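Side-chain contacts in Non-structural protein 3 (Porcine deltacoronavirus, PDB 6LN0), which probably cleaves the viral polyprotein through its papain-like protease domain and, through its macro domain, probably binds ADP-ribose-type ligands: residues 211-216 with 226-231; 222-225 with 230-233; 268-273 with 285-290; 301-306 with 317-322. All blocks are in the same frame, centred on the assembly; numbering follows the deposited sequence.

Interaction 1: 211-216 with 226-231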
# COMPACT_ATOMS: atom_id res chain seq x y z
N LEU A 211 0.88 3.19 -1.11
CA LEU A 211 0.17 3.09 -2.37
C LEU A 211 -1.15 2.35 -2.11
O LEU A 211 -1.15 1.23 -1.59
CB LEU A 211 1.01 2.36 -3.42
CG LEU A 211 0.48 2.32 -4.86
CD1 LEU A 211 0.37 3.72 -5.47
CD2 LEU A 211 1.36 1.44 -5.73
N GLU A 212 -2.26 3.00 -2.43
CA GLU A 212 -3.56 2.35 -2.40
C GLU A 212 -3.74 1.64 -3.73
O GLU A 212 -3.98 2.27 -4.76
CB GLU A 212 -4.65 3.38 -2.18
CG GLU A 212 -6.05 2.88 -2.52
CD GLU A 212 -7.11 3.47 -1.60
OE1 GLU A 212 -6.73 4.32 -0.75
OE2 GLU A 212 -8.30 3.08 -1.72
N VAL A 213 -3.61 0.33 -3.73
CA VAL A 213 -3.63 -0.39 -5.00
C VAL A 213 -5.07 -0.61 -5.43
O VAL A 213 -5.69 -1.63 -5.09
CB VAL A 213 -2.82 -1.69 -4.90
CG1 VAL A 213 -2.89 -2.49 -6.20
CG2 VAL A 213 -1.37 -1.36 -4.53
N THR A 214 -5.63 0.35 -6.16
CA THR A 214 -6.96 0.20 -6.71
C THR A 214 -6.86 -0.69 -7.94
O THR A 214 -5.81 -1.25 -8.24
CB THR A 214 -7.57 1.54 -7.06
OG1 THR A 214 -6.85 2.12 -8.15
CG2 THR A 214 -7.57 2.46 -5.86
N GLU A 215 -7.96 -0.85 -8.66
CA GLU A 215 -7.87 -1.62 -9.90
C GLU A 215 -7.37 -0.75 -11.05
O GLU A 215 -6.82 -1.28 -12.02
CB GLU A 215 -9.22 -2.27 -10.25
CG GLU A 215 -9.40 -3.69 -9.64
CD GLU A 215 -8.95 -4.83 -10.58
OE1 GLU A 215 -8.35 -5.82 -10.10
OE2 GLU A 215 -9.22 -4.74 -11.80
N GLU A 216 -7.53 0.57 -10.94
CA GLU A 216 -6.89 1.48 -11.88
C GLU A 216 -5.36 1.43 -11.74
O GLU A 216 -4.64 1.51 -12.75
CB GLU A 216 -7.41 2.89 -11.65
CG GLU A 216 -7.21 3.81 -12.83
CD GLU A 216 -7.42 5.28 -12.48
OE1 GLU A 216 -6.86 5.74 -11.45
OE2 GLU A 216 -8.16 5.97 -13.22
N LEU A 226 4.87 -3.47 -15.61
CA LEU A 226 5.57 -3.45 -14.34
C LEU A 226 4.76 -4.20 -13.30
O LEU A 226 3.53 -4.10 -13.27
CB LEU A 226 5.82 -2.02 -13.86
CG LEU A 226 6.31 -0.97 -14.86
CD1 LEU A 226 6.37 0.38 -14.17
CD2 LEU A 226 7.66 -1.34 -15.47
N ASN A 227 5.44 -4.94 -12.43
CA ASN A 227 4.81 -5.32 -11.18
C ASN A 227 4.75 -4.11 -10.26
O ASN A 227 5.14 -3.00 -10.62
CB ASN A 227 5.54 -6.50 -10.53
CG ASN A 227 6.98 -6.18 -10.16
OD1 ASN A 227 7.28 -5.19 -9.49
ND2 ASN A 227 7.89 -7.08 -10.54
N LEU A 228 4.29 -4.33 -9.02
CA LEU A 228 3.95 -3.19 -8.16
C LEU A 228 5.19 -2.56 -7.55
O LEU A 228 5.21 -1.34 -7.35
CB LEU A 228 2.99 -3.63 -7.06
CG LEU A 228 1.59 -4.01 -7.55
CD1 LEU A 228 0.63 -4.15 -6.37
CD2 LEU A 228 1.06 -2.99 -8.53
N GLN A 229 6.18 -3.37 -7.17
CA GLN A 229 7.47 -2.81 -6.77
C GLN A 229 7.98 -1.85 -7.84
O GLN A 229 8.30 -0.69 -7.56
CB GLN A 229 8.49 -3.93 -6.55
CG GLN A 229 8.30 -4.74 -5.30
CD GLN A 229 7.49 -6.01 -5.53
OE1 GLN A 229 6.43 -5.99 -6.19
NE2 GLN A 229 7.97 -7.13 -4.99
N GLN A 230 8.04 -2.33 -9.08
CA GLN A 230 8.49 -1.49 -10.17
C GLN A 230 7.59 -0.28 -10.34
O GLN A 230 8.06 0.83 -10.61
CB GLN A 230 8.56 -2.29 -11.46
CG GLN A 230 9.47 -3.50 -11.36
CD GLN A 230 9.52 -4.27 -12.64
OE1 GLN A 230 8.51 -4.81 -13.10
NE2 GLN A 230 10.70 -4.33 -13.26
N TYR A 231 6.29 -0.47 -10.17
CA TYR A 231 5.38 0.64 -10.43
C TYR A 231 5.61 1.76 -9.43
O TYR A 231 5.58 2.94 -9.78
CB TYR A 231 3.93 0.16 -10.40
CG TYR A 231 2.97 1.20 -10.89
CD1 TYR A 231 2.99 1.62 -12.21
CD2 TYR A 231 2.07 1.79 -10.03
CE1 TYR A 231 2.13 2.59 -12.64
CE2 TYR A 231 1.20 2.76 -10.46
CZ TYR A 231 1.22 3.15 -11.76
OH TYR A 231 0.34 4.12 -12.17
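The backbones of Val213 and Leu228 come no nearer than 8.7 Å between their CA atoms, so that segments 211-216 and 226-231 meet through side chains alone. Val213, at the centre of an inverse gamma turn between strand 209-212 and helix 215-223, faces Leu228 in the first turn of helix 228-237, and the two reach toward each other tip to tip. Leu228 CD1 sits against the fork of the valine, 3.9 Å from both Val213 CG1 and Val213 CG2. This two-point fit follows from a valine torsion that sets CG1 anti to the backbone N (chi1 177°), with CG2 beside that N. Two residues back from Val213 and three on from Leu228, the packing is looser: Leu211 CD2 comes to the edge of the Tyr231 ring, near its plane, 4.4 Å from Tyr231 CD2. Phe195 packs against Leu211, Val213 and Leu228, and Phe200 against Val213 and Leu228, while Val217, Gln220 and Ala221 of helix 215-223 touch the tyrosine.

The start of helix 228-237 is fixed by a capping box. Gln230 N donates almost straight to Asn227 OD1 (3.0 Å, 175°), from 25° off the carbonyl plane, and Asn227 N donates at 3.1 Å to an in-plane lone pair of Gln230 OE1. Thr214 caps the other helix through its OG1 and Val217 N. The side-chain caps thus serve the two helix starts, whereas the contact of the strand end and turn with helix 228-237 has no polar bond across it and rests on buried apolar packing.

Interaction 2: 222-225 with 230-233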
# COMPACT_ATOMS: atom_id res chain seq x y z
N LYS A 222 0.12 -2.81 -15.40
CA LYS A 222 0.16 -3.81 -16.46
C LYS A 222 0.25 -3.16 -17.84
O LYS A 222 0.88 -3.73 -18.75
CB LYS A 222 -1.06 -4.75 -16.38
CG LYS A 222 -0.90 -5.91 -15.37
CD LYS A 222 -1.17 -5.44 -13.91
CE LYS A 222 -0.62 -6.34 -12.80
NZ LYS A 222 0.89 -6.28 -12.67
N GLU A 223 -0.32 -1.97 -18.03
CA GLU A 223 -0.13 -1.29 -19.31
C GLU A 223 1.34 -0.99 -19.56
O GLU A 223 1.79 -0.99 -20.72
CB GLU A 223 -0.95 -0.01 -19.34
CG GLU A 223 -2.27 -0.18 -20.07
CD GLU A 223 -2.81 1.13 -20.61
OE1 GLU A 223 -2.08 2.15 -20.54
OE2 GLU A 223 -3.96 1.15 -21.11
N LEU A 224 2.10 -0.75 -18.49
CA LEU A 224 3.51 -0.40 -18.53
C LEU A 224 4.43 -1.60 -18.34
O LEU A 224 5.65 -1.43 -18.35
CB LEU A 224 3.83 0.64 -17.44
CG LEU A 224 3.31 2.05 -17.69
CD1 LEU A 224 3.75 3.02 -16.59
CD2 LEU A 224 3.76 2.55 -19.04
N ASP A 225 3.86 -2.80 -18.14
CA ASP A 225 4.62 -4.04 -17.96
C ASP A 225 5.42 -4.03 -16.67
O ASP A 225 6.56 -4.52 -16.63
CB ASP A 225 5.56 -4.30 -19.14
CG ASP A 225 4.98 -5.24 -20.14
OD1 ASP A 225 3.79 -5.59 -19.97
OD2 ASP A 225 5.71 -5.62 -21.09
N GLN A 230 8.04 -2.33 -9.08
CA GLN A 230 8.49 -1.49 -10.17
C GLN A 230 7.59 -0.28 -10.34
O GLN A 230 8.06 0.83 -10.61
CB GLN A 230 8.56 -2.29 -11.46
CG GLN A 230 9.47 -3.50 -11.36
CD GLN A 230 9.52 -4.27 -12.64
OE1 GLN A 230 8.51 -4.81 -13.10
NE2 GLN A 230 10.70 -4.33 -13.26
N TYR A 231 6.29 -0.47 -10.17
CA TYR A 231 5.38 0.64 -10.43
C TYR A 231 5.61 1.76 -9.43
O TYR A 231 5.58 2.94 -9.78
CB TYR A 231 3.93 0.16 -10.40
CG TYR A 231 2.97 1.20 -10.89
CD1 TYR A 231 2.99 1.62 -12.21
CD2 TYR A 231 2.07 1.79 -10.03
CE1 TYR A 231 2.13 2.59 -12.64
CE2 TYR A 231 1.20 2.76 -10.46
CZ TYR A 231 1.22 3.15 -11.76
OH TYR A 231 0.34 4.12 -12.17
N CYS A 232 5.85 1.41 -8.17
CA CYS A 232 6.17 2.40 -7.15
C CYS A 232 7.42 3.16 -7.53
O CYS A 232 7.44 4.40 -7.50
CB CYS A 232 6.37 1.72 -5.80
SG CYS A 232 4.87 1.29 -4.96
N VAL A 233 8.49 2.42 -7.88
CA VAL A 233 9.71 3.06 -8.33
C VAL A 233 9.40 4.01 -9.48
O VAL A 233 9.89 5.15 -9.53
CB VAL A 233 10.74 1.99 -8.75
CG1 VAL A 233 11.94 2.66 -9.43
CG2 VAL A 233 11.15 1.11 -7.55
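Leu224 lays its CD1 methyl against the edge of the Tyr231 ring, near the ring plane, with Leu224 CD1 4.3 Å from Tyr231 CE1. The tyrosine reaches this place because its CG stands anti to the backbone N (chi1 -170°), which swings the ring out of helix 228-237 to the end of helix 215-223. Ile280 and Leu283 of helix 278-287 also pack on Leu224, tying the contact to the next layer of helices.

A second, polar approach does not bond: Asp225 O and Gln230 OE1, both acceptors, stay 4.0 Å apart. The amide nitrogen of Gln230 is used elsewhere, giving a hydrogen bond to Asn304 OD1. Asp225 has a positive phi (66°) and closes helix 215-223 in a Schellman motif, its N returning to Lys222 O at 3.2 Å. Carbonyls near that ending find side-chain donors, Leu224 O from Trp298 NE1 and Glu223 O from Arg277 NH1.

A Schellman ending followed within a few residues by a capped helix start makes a tight helix-turn-helix connection, the second helix setting off steeply to the first, here joining helices 215-223 and 228-237 in what is probably the helical thumb of the coronavirus papain-like protease.

Interaction 3: 268-273 with 285-290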
# COMPACT_ATOMS: atom_id res chain seq x y z
N LEU A 268 20.58 5.12 -29.46
CA LEU A 268 20.52 4.02 -30.42
C LEU A 268 19.10 3.83 -30.95
O LEU A 268 18.88 3.74 -32.16
CB LEU A 268 21.01 2.73 -29.78
CG LEU A 268 21.07 1.49 -30.66
CD1 LEU A 268 22.03 1.69 -31.82
CD2 LEU A 268 21.50 0.31 -29.81
N PHE A 269 18.12 3.79 -30.04
CA PHE A 269 16.75 3.52 -30.47
C PHE A 269 16.27 4.57 -31.45
O PHE A 269 15.65 4.25 -32.47
CB PHE A 269 15.79 3.44 -29.26
CG PHE A 269 14.38 3.13 -29.66
CD1 PHE A 269 13.50 4.15 -29.99
CD2 PHE A 269 13.97 1.82 -29.81
CE1 PHE A 269 12.23 3.86 -30.43
CE2 PHE A 269 12.69 1.53 -30.26
CZ PHE A 269 11.81 2.55 -30.54
N GLN A 270 16.57 5.84 -31.18
CA GLN A 270 16.18 6.91 -32.08
C GLN A 270 16.75 6.73 -33.48
O GLN A 270 16.16 7.24 -34.44
CB GLN A 270 16.60 8.26 -31.50
CG GLN A 270 15.77 8.70 -30.29
CD GLN A 270 16.14 10.08 -29.79
OE1 GLN A 270 15.61 11.09 -30.26
NE2 GLN A 270 17.07 10.13 -28.83
N ASN A 271 17.86 6.01 -33.63
CA ASN A 271 18.44 5.76 -34.95
C ASN A 271 17.99 4.44 -35.55
O ASN A 271 18.65 3.95 -36.47
CB ASN A 271 19.97 5.82 -34.89
CG ASN A 271 20.48 7.25 -34.94
OD1 ASN A 271 20.96 7.78 -33.93
ND2 ASN A 271 20.33 7.90 -36.09
N THR A 272 16.92 3.85 -35.04
CA THR A 272 16.28 2.73 -35.72
C THR A 272 14.94 3.20 -36.29
O THR A 272 14.56 4.37 -36.20
CB THR A 272 16.05 1.55 -34.79
OG1 THR A 272 14.86 1.81 -34.05
CG2 THR A 272 17.20 1.39 -33.84
N ALA A 273 14.22 2.26 -36.89
CA ALA A 273 12.97 2.59 -37.55
C ALA A 273 11.76 2.05 -36.80
O ALA A 273 10.66 2.04 -37.35
CB ALA A 273 12.99 2.05 -38.98
N ARG A 285 6.64 10.15 -27.07
CA ARG A 285 6.37 11.44 -27.70
C ARG A 285 6.43 12.59 -26.68
O ARG A 285 6.75 13.72 -27.05
CB ARG A 285 5.04 11.38 -28.45
CG ARG A 285 5.17 10.58 -29.77
CD ARG A 285 4.01 10.76 -30.75
NE ARG A 285 2.71 10.47 -30.15
CZ ARG A 285 1.63 10.11 -30.83
NH1 ARG A 285 1.70 9.97 -32.15
NH2 ARG A 285 0.48 9.87 -30.21
N GLU A 286 6.22 12.32 -25.39
CA GLU A 286 6.53 13.34 -24.39
C GLU A 286 8.03 13.64 -24.39
O GLU A 286 8.44 14.79 -24.57
CB GLU A 286 6.07 12.91 -23.00
CG GLU A 286 4.60 13.09 -22.80
CD GLU A 286 4.12 12.67 -21.42
OE1 GLU A 286 4.92 12.67 -20.45
OE2 GLU A 286 2.92 12.34 -21.30
N TYR A 287 8.84 12.61 -24.18
CA TYR A 287 10.29 12.78 -24.18
C TYR A 287 10.76 13.55 -25.41
O TYR A 287 11.54 14.50 -25.30
CB TYR A 287 10.97 11.41 -24.10
CG TYR A 287 12.48 11.41 -24.28
CD1 TYR A 287 13.06 11.39 -25.55
CD2 TYR A 287 13.32 11.37 -23.18
CE1 TYR A 287 14.44 11.38 -25.70
CE2 TYR A 287 14.70 11.34 -23.34
CZ TYR A 287 15.24 11.35 -24.59
OH TYR A 287 16.61 11.33 -24.72
N LEU A 288 10.29 13.16 -26.59
CA LEU A 288 10.75 13.81 -27.82
C LEU A 288 10.33 15.27 -27.90
O LEU A 288 10.83 15.99 -28.77
CB LEU A 288 10.24 13.06 -29.05
CG LEU A 288 10.98 11.80 -29.49
CD1 LEU A 288 10.39 11.28 -30.81
CD2 LEU A 288 12.48 12.00 -29.59
N ASN A 289 9.43 15.72 -27.02
CA ASN A 289 8.97 17.09 -27.01
C ASN A 289 9.44 17.88 -25.79
O ASN A 289 9.07 19.05 -25.65
CB ASN A 289 7.44 17.14 -27.10
CG ASN A 289 6.94 16.84 -28.50
OD1 ASN A 289 7.73 16.64 -29.42
ND2 ASN A 289 5.62 16.79 -28.66
N GLY A 290 10.24 17.29 -24.91
CA GLY A 290 10.79 18.00 -23.77
C GLY A 290 10.32 17.55 -22.41
O GLY A 290 10.73 18.16 -21.41
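Gln270 and Leu288 slide past each other in opposite directions, and the closest approach brings Gln270 OE1 to 3.3 Å from the methyl Leu288 CD2, with Gln270 CD at 4.1 Å from the same carbon. This is van der Waals contact between an amide and a methyl group. On its other branch, Gln270 NE2 lies at the edge of the Tyr287 ring, near its plane, 4.3 Å from Tyr287 CE1. The glutamine spans the gap because its chain is extended beyond CG (chi2 -176°), while its terminal amide is turned across that chain (chi3 88°).

The polar ends converge on strand 250-253: Gln270 NE2 and Tyr287 OH both hydrogen-bond to Met251 O, and the Leu288 side chain packs on Met251. One backbone carbonyl therefore sets the amide and the phenol side by side.

Further out, each helix end is closed by bonds within its own segment. Phe269 O accepts twice from one residue, from Thr272 N at 2.9 Å and, on a lone pair in the carbonyl plane, from Thr272 OG1 at 3.0 Å. Leu288 lies within a type I turn from Tyr287 to Gly290, and Gly290 closes the helix in a Schellman motif, its N returning to Tyr287 O at 3.1 Å. The result is two helix ends, of 260-270 and 278-287, joined through a shared carbonyl of strand 250-253, and helix 260-270 probably corresponds to the central helix of the papain-like cysteine protease fold.

Interaction 4: 301-306 with 317-322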
# COMPACT_ATOMS: atom_id res chain seq x y z
N ALA A 301 12.44 1.86 -13.89
CA ALA A 301 11.64 0.85 -13.19
C ALA A 301 11.62 -0.48 -13.94
O ALA A 301 11.59 -1.54 -13.33
CB ALA A 301 10.20 1.36 -12.99
N SER A 302 11.63 -0.43 -15.28
CA SER A 302 11.64 -1.68 -16.05
C SER A 302 12.96 -2.43 -15.90
O SER A 302 12.97 -3.66 -15.98
CB SER A 302 11.36 -1.39 -17.52
OG SER A 302 10.10 -0.77 -17.70
N THR A 303 14.08 -1.72 -15.70
CA THR A 303 15.38 -2.38 -15.57
C THR A 303 15.86 -2.45 -14.13
O THR A 303 17.00 -2.85 -13.88
CB THR A 303 16.44 -1.69 -16.47
OG1 THR A 303 16.63 -0.33 -16.10
CG2 THR A 303 16.01 -1.70 -17.91
N ASN A 304 15.01 -2.09 -13.16
CA ASN A 304 15.30 -2.29 -11.75
C ASN A 304 16.54 -1.52 -11.32
O ASN A 304 17.45 -2.05 -10.69
CB ASN A 304 15.42 -3.78 -11.41
CG ASN A 304 14.15 -4.53 -11.69
OD1 ASN A 304 13.13 -4.26 -11.07
ND2 ASN A 304 14.20 -5.47 -12.61
N ARG A 305 16.58 -0.24 -11.67
CA ARG A 305 17.64 0.64 -11.24
C ARG A 305 17.04 1.78 -10.44
O ARG A 305 15.85 2.07 -10.53
CB ARG A 305 18.41 1.22 -12.44
CG ARG A 305 18.90 0.18 -13.39
CD ARG A 305 19.97 -0.66 -12.74
NE ARG A 305 20.53 -1.58 -13.71
CZ ARG A 305 21.45 -2.49 -13.43
NH1 ARG A 305 21.92 -2.60 -12.19
NH2 ARG A 305 21.91 -3.29 -14.40
N ARG A 306 17.90 2.46 -9.68
CA ARG A 306 17.52 3.70 -9.04
C ARG A 306 18.40 4.82 -9.59
O ARG A 306 19.57 4.62 -9.92
CB ARG A 306 17.65 3.61 -7.53
CG ARG A 306 17.01 2.35 -6.93
CD ARG A 306 15.54 2.22 -7.33
NE ARG A 306 14.73 3.37 -6.91
CZ ARG A 306 14.13 3.49 -5.73
NH1 ARG A 306 14.24 2.53 -4.82
NH2 ARG A 306 13.42 4.58 -5.45
N ILE A 317 18.33 -0.89 -24.46
CA ILE A 317 17.95 -1.03 -25.86
C ILE A 317 17.08 -2.27 -26.06
O ILE A 317 16.18 -2.28 -26.90
CB ILE A 317 19.18 -1.04 -26.80
CG1 ILE A 317 18.70 -1.03 -28.24
CG2 ILE A 317 20.08 -2.26 -26.60
CD1 ILE A 317 17.83 0.16 -28.55
N SER A 318 17.32 -3.32 -25.27
CA SER A 318 16.50 -4.52 -25.40
C SER A 318 15.10 -4.28 -24.86
O SER A 318 14.12 -4.79 -25.42
CB SER A 318 17.17 -5.69 -24.69
OG SER A 318 16.18 -6.64 -24.30
N LEU A 319 14.97 -3.49 -23.79
CA LEU A 319 13.66 -3.11 -23.29
C LEU A 319 12.89 -2.31 -24.34
O LEU A 319 11.72 -2.61 -24.63
CB LEU A 319 13.80 -2.29 -22.01
CG LEU A 319 12.49 -1.61 -21.62
CD1 LEU A 319 11.61 -2.60 -20.93
CD2 LEU A 319 12.78 -0.42 -20.73
N LEU A 320 13.52 -1.30 -24.93
CA LEU A 320 12.83 -0.46 -25.90
C LEU A 320 12.39 -1.26 -27.11
O LEU A 320 11.24 -1.16 -27.55
CB LEU A 320 13.74 0.69 -26.33
CG LEU A 320 14.20 1.58 -25.18
CD1 LEU A 320 15.05 2.73 -25.74
CD2 LEU A 320 13.01 2.09 -24.33
N VAL A 321 13.30 -2.09 -27.66
CA VAL A 321 13.01 -2.81 -28.90
C VAL A 321 11.88 -3.81 -28.70
O VAL A 321 10.98 -3.94 -29.54
CB VAL A 321 14.29 -3.49 -29.43
CG1 VAL A 321 13.94 -4.57 -30.44
CG2 VAL A 321 15.22 -2.46 -30.06
N SER A 322 11.89 -4.53 -27.58
CA SER A 322 10.82 -5.49 -27.35
C SER A 322 9.46 -4.83 -27.08
O SER A 322 8.44 -5.52 -27.17
CB SER A 322 11.18 -6.39 -26.18
OG SER A 322 11.10 -5.64 -25.01
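Leu319 of helix 313-322 meets Ser302 and Thr303 at the end of helix 293-302, and its neighbours on 317-322 turn to other parts of the fold. Ile317, first in the segment, packs on Leu268 and Phe269 of helix 260-270 and on Val378 and Ile380 of strand 376-383. Ser318 contributes its backbone, Ser318 O accepting from Ser322 N at 3.1 Å. Leu319 then straddles the serine: Leu319 CD1 and Leu319 CD2 each stand 3.6 Å from Ser302 CB. Its CG is anti to the backbone N (chi1 167°), which carries the forked end across to the other helix. Leu319 CD2 also just reaches Thr303 CG2, at 4.5 Å, and Trp298 packs on the same leucine. Leu320 covers Trp298 and Ile299 from the next position and touches Phe269 and Phe276. Val321 faces Tyr274, Ala326 and Val378, continuing the apolar side of the helix.

The two hydroxyls of segment 301-306 turn back on their own helix, Ser302 OG bonding to Trp298 O and Thr303 OG1 to Ile299 O. For Ser302 this goes with an OG placed anti to the carbonyl carbon (chi1 -59°). The serine CB and threonine CG2 make the nearest approaches to the leucine, with Ser302 OG a little farther from the same methyls, and a contact between partly polar residues behaves as hydrophobic packing.

Overall arrangement
All four contacts lie within the papain-like protease part of the chain and none carries a hydrogen bond across its segments. Interaction 1 is the buried one, whereas interactions 2, 3 and 4 are only partly buried. Interactions 1 and 2 share Tyr231, with centres about 7 Å apart; one sets the strand end and turn leading into helix 215-223 against helix 228-237, the other packs the end of helix 215-223 on it. Gln230 links both to interaction 4 through Asn304. Interactions 3 and 4 join later helices and touch where Leu268 and Phe269 pack on Ile317 and Leu320. Their chemistry differs: aliphatic and aromatic groups in 1 and 2, an amide in 3, hydroxyl-bearing residues in 4.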